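Local coordinates for protein sorting nexin-3 (Saccharomyces cerevisiae, PDB 1OCS) that binds phosphatidylinositol 3-phosphate through its PX domain and helps retrieve late Golgi membrane proteins from the prevacuolar compartment, at residues 57-62 with 77-82. Sequence-based numbering, arbitrary orientation.
Sequences FTDYEI and KVRRRY
K77 passes its CG and CD obliquely across the carboxylate of E61, with K77 CG 3.7 Å from E61 OE2; the charged ends are joined through a water held by K77 NZ and E61 OE1. Next, V78 and I62 form an antiparallel hydrogen-bonded pair, the bond from I62 N to V78 O being 2.7 Å and nearly straight (172°), while V78 CG2 meets I62 CB on the face also lined by R80. On the other face R79 crosses D59 at about a right angle. With a bend in the R79 chain at chi3, R79 NH1 comes 2.8 Å from D59 OD2, a salt bridge whose hydrogen bond is weak at 127°; NE reaches E61 OE1 through a second water, and NH2 bonds to N42 O. R80 pairs with Y60 by two backbone bonds and lays CG against I62 CD1, 3.7 Å away; its guanidinium turns off to the carbonyls of F154 and A157. R81, a phosphoinositide-binding residue, stretches out so that its guanidinium lies flat on the F57 ring (planes 10° apart, CZ 3.9 Å from the centroid), a cation-pi stack that probably steadies it. At Y82 a water links N to T58 O. Strand 57-66 is the middle strand of the three-stranded antiparallel PX sheet, with 75-81 on one side and 36-46 on the other; Y60 packs on helix 121-139, and R80 and I62 on F85 of helix 82-89.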
# COMPACT_ATOMS: atom_id res chain seq x y z
N PHE A 57 -8.46 -3.43 -15.36
CA PHE A 57 -7.62 -2.75 -14.39
C PHE A 57 -6.71 -3.74 -13.68
O PHE A 57 -6.93 -4.95 -13.74
CB PHE A 57 -8.49 -2.02 -13.35
CG PHE A 57 -9.09 -2.94 -12.31
CD1 PHE A 57 -8.48 -3.08 -11.06
CD2 PHE A 57 -10.25 -3.66 -12.57
CE1 PHE A 57 -9.03 -3.92 -10.08
CE2 PHE A 57 -10.80 -4.51 -11.61
CZ PHE A 57 -10.19 -4.64 -10.36
N THR A 58 -5.68 -3.24 -13.01
CA THR A 58 -4.80 -4.14 -12.28
C THR A 58 -4.64 -3.68 -10.84
O THR A 58 -4.65 -2.48 -10.54
CB THR A 58 -3.40 -4.30 -12.94
OG1 THR A 58 -2.38 -3.77 -12.09
CG2 THR A 58 -3.34 -3.63 -14.29
N ASP A 59 -4.55 -4.64 -9.93
CA ASP A 59 -4.35 -4.30 -8.54
C ASP A 59 -3.28 -5.22 -7.98
O ASP A 59 -2.88 -6.19 -8.64
CB ASP A 59 -5.66 -4.37 -7.74
CG ASP A 59 -6.31 -5.73 -7.77
OD1 ASP A 59 -7.43 -5.83 -7.23
OD2 ASP A 59 -5.73 -6.69 -8.32
N TYR A 60 -2.79 -4.90 -6.79
CA TYR A 60 -1.73 -5.66 -6.17
C TYR A 60 -2.13 -6.12 -4.79
O TYR A 60 -2.88 -5.45 -4.09
CB TYR A 60 -0.47 -4.78 -6.07
CG TYR A 60 -0.11 -4.11 -7.37
CD1 TYR A 60 -0.87 -3.06 -7.88
CD2 TYR A 60 0.97 -4.57 -8.13
CE1 TYR A 60 -0.58 -2.48 -9.11
CE2 TYR A 60 1.27 -4.00 -9.37
CZ TYR A 60 0.49 -2.95 -9.85
OH TYR A 60 0.76 -2.42 -11.08
N GLU A 61 -1.61 -7.27 -4.39
CA GLU A 61 -1.92 -7.79 -3.07
C GLU A 61 -0.90 -7.31 -2.04
O GLU A 61 0.31 -7.29 -2.30
CB GLU A 61 -1.93 -9.32 -3.08
CG GLU A 61 -2.15 -9.93 -1.71
CD GLU A 61 -2.12 -11.45 -1.73
OE1 GLU A 61 -2.99 -12.05 -2.39
OE2 GLU A 61 -1.23 -12.04 -1.10
N ILE A 62 -1.40 -6.88 -0.89
CA ILE A 62 -0.54 -6.46 0.19
C ILE A 62 -0.75 -7.50 1.29
O ILE A 62 -1.89 -7.76 1.70
CB ILE A 62 -0.93 -5.08 0.76
CG1 ILE A 62 -0.81 -4.00 -0.33
CG2 ILE A 62 0.00 -4.73 1.93
CD1 ILE A 62 -1.12 -2.60 0.17
N LYS A 77 -4.59 -9.36 4.49
CA LYS A 77 -4.35 -9.62 3.08
C LYS A 77 -5.41 -8.83 2.33
O LYS A 77 -6.60 -9.12 2.43
CB LYS A 77 -4.48 -11.12 2.79
CG LYS A 77 -3.53 -11.62 1.71
CD LYS A 77 -3.62 -13.13 1.51
CE LYS A 77 -4.93 -13.52 0.84
NZ LYS A 77 -4.98 -14.98 0.52
N VAL A 78 -4.97 -7.81 1.60
CA VAL A 78 -5.88 -6.97 0.84
C VAL A 78 -5.32 -6.68 -0.54
O VAL A 78 -4.13 -6.89 -0.80
CB VAL A 78 -6.11 -5.62 1.56
CG1 VAL A 78 -6.69 -5.86 2.95
CG2 VAL A 78 -4.78 -4.86 1.67
N ARG A 79 -6.17 -6.20 -1.44
CA ARG A 79 -5.72 -5.84 -2.78
C ARG A 79 -5.87 -4.34 -2.94
O ARG A 79 -6.81 -3.75 -2.41
CB ARG A 79 -6.54 -6.58 -3.84
CG ARG A 79 -6.22 -8.06 -3.87
CD ARG A 79 -6.49 -8.69 -5.23
NE ARG A 79 -5.52 -9.76 -5.45
CZ ARG A 79 -4.44 -9.65 -6.22
NH1 ARG A 79 -4.18 -8.53 -6.87
NH2 ARG A 79 -3.60 -10.67 -6.31
N ARG A 80 -4.93 -3.73 -3.65
CA ARG A 80 -4.93 -2.28 -3.85
C ARG A 80 -4.49 -1.91 -5.27
O ARG A 80 -3.52 -2.46 -5.79
CB ARG A 80 -3.98 -1.61 -2.86
CG ARG A 80 -4.34 -1.78 -1.40
CD ARG A 80 -5.57 -0.97 -1.04
NE ARG A 80 -5.87 -1.04 0.40
CZ ARG A 80 -6.86 -1.74 0.94
NH1 ARG A 80 -7.68 -2.46 0.17
NH2 ARG A 80 -7.04 -1.70 2.25
N ARG A 81 -5.22 -0.97 -5.87
CA ARG A 81 -4.89 -0.47 -7.20
C ARG A 81 -3.79 0.55 -6.99
O ARG A 81 -3.61 1.06 -5.88
CB ARG A 81 -6.07 0.27 -7.83
CG ARG A 81 -7.32 -0.54 -8.12
CD ARG A 81 -8.46 0.43 -8.43
NE ARG A 81 -9.66 -0.19 -8.99
CZ ARG A 81 -10.02 -0.11 -10.27
NH1 ARG A 81 -11.14 -0.71 -10.68
NH2 ARG A 81 -9.28 0.56 -11.15
N TYR A 82 -3.05 0.86 -8.04
CA TYR A 82 -2.00 1.86 -7.92
C TYR A 82 -2.64 3.17 -7.45
O TYR A 82 -2.05 3.92 -6.68
CB TYR A 82 -1.32 2.08 -9.27
CG TYR A 82 -0.18 3.06 -9.21
CD1 TYR A 82 -0.37 4.41 -9.51
CD2 TYR A 82 1.10 2.64 -8.82
CE1 TYR A 82 0.68 5.32 -9.43
CE2 TYR A 82 2.15 3.55 -8.73
CZ TYR A 82 1.93 4.88 -9.04
OH TYR A 82 2.98 5.76 -8.94
O HOH W 1 -3.39 -0.17 -10.73
O HOH W 2 -5.42 -11.37 -3.13
O HOH W 3 -3.41 -14.72 -1.68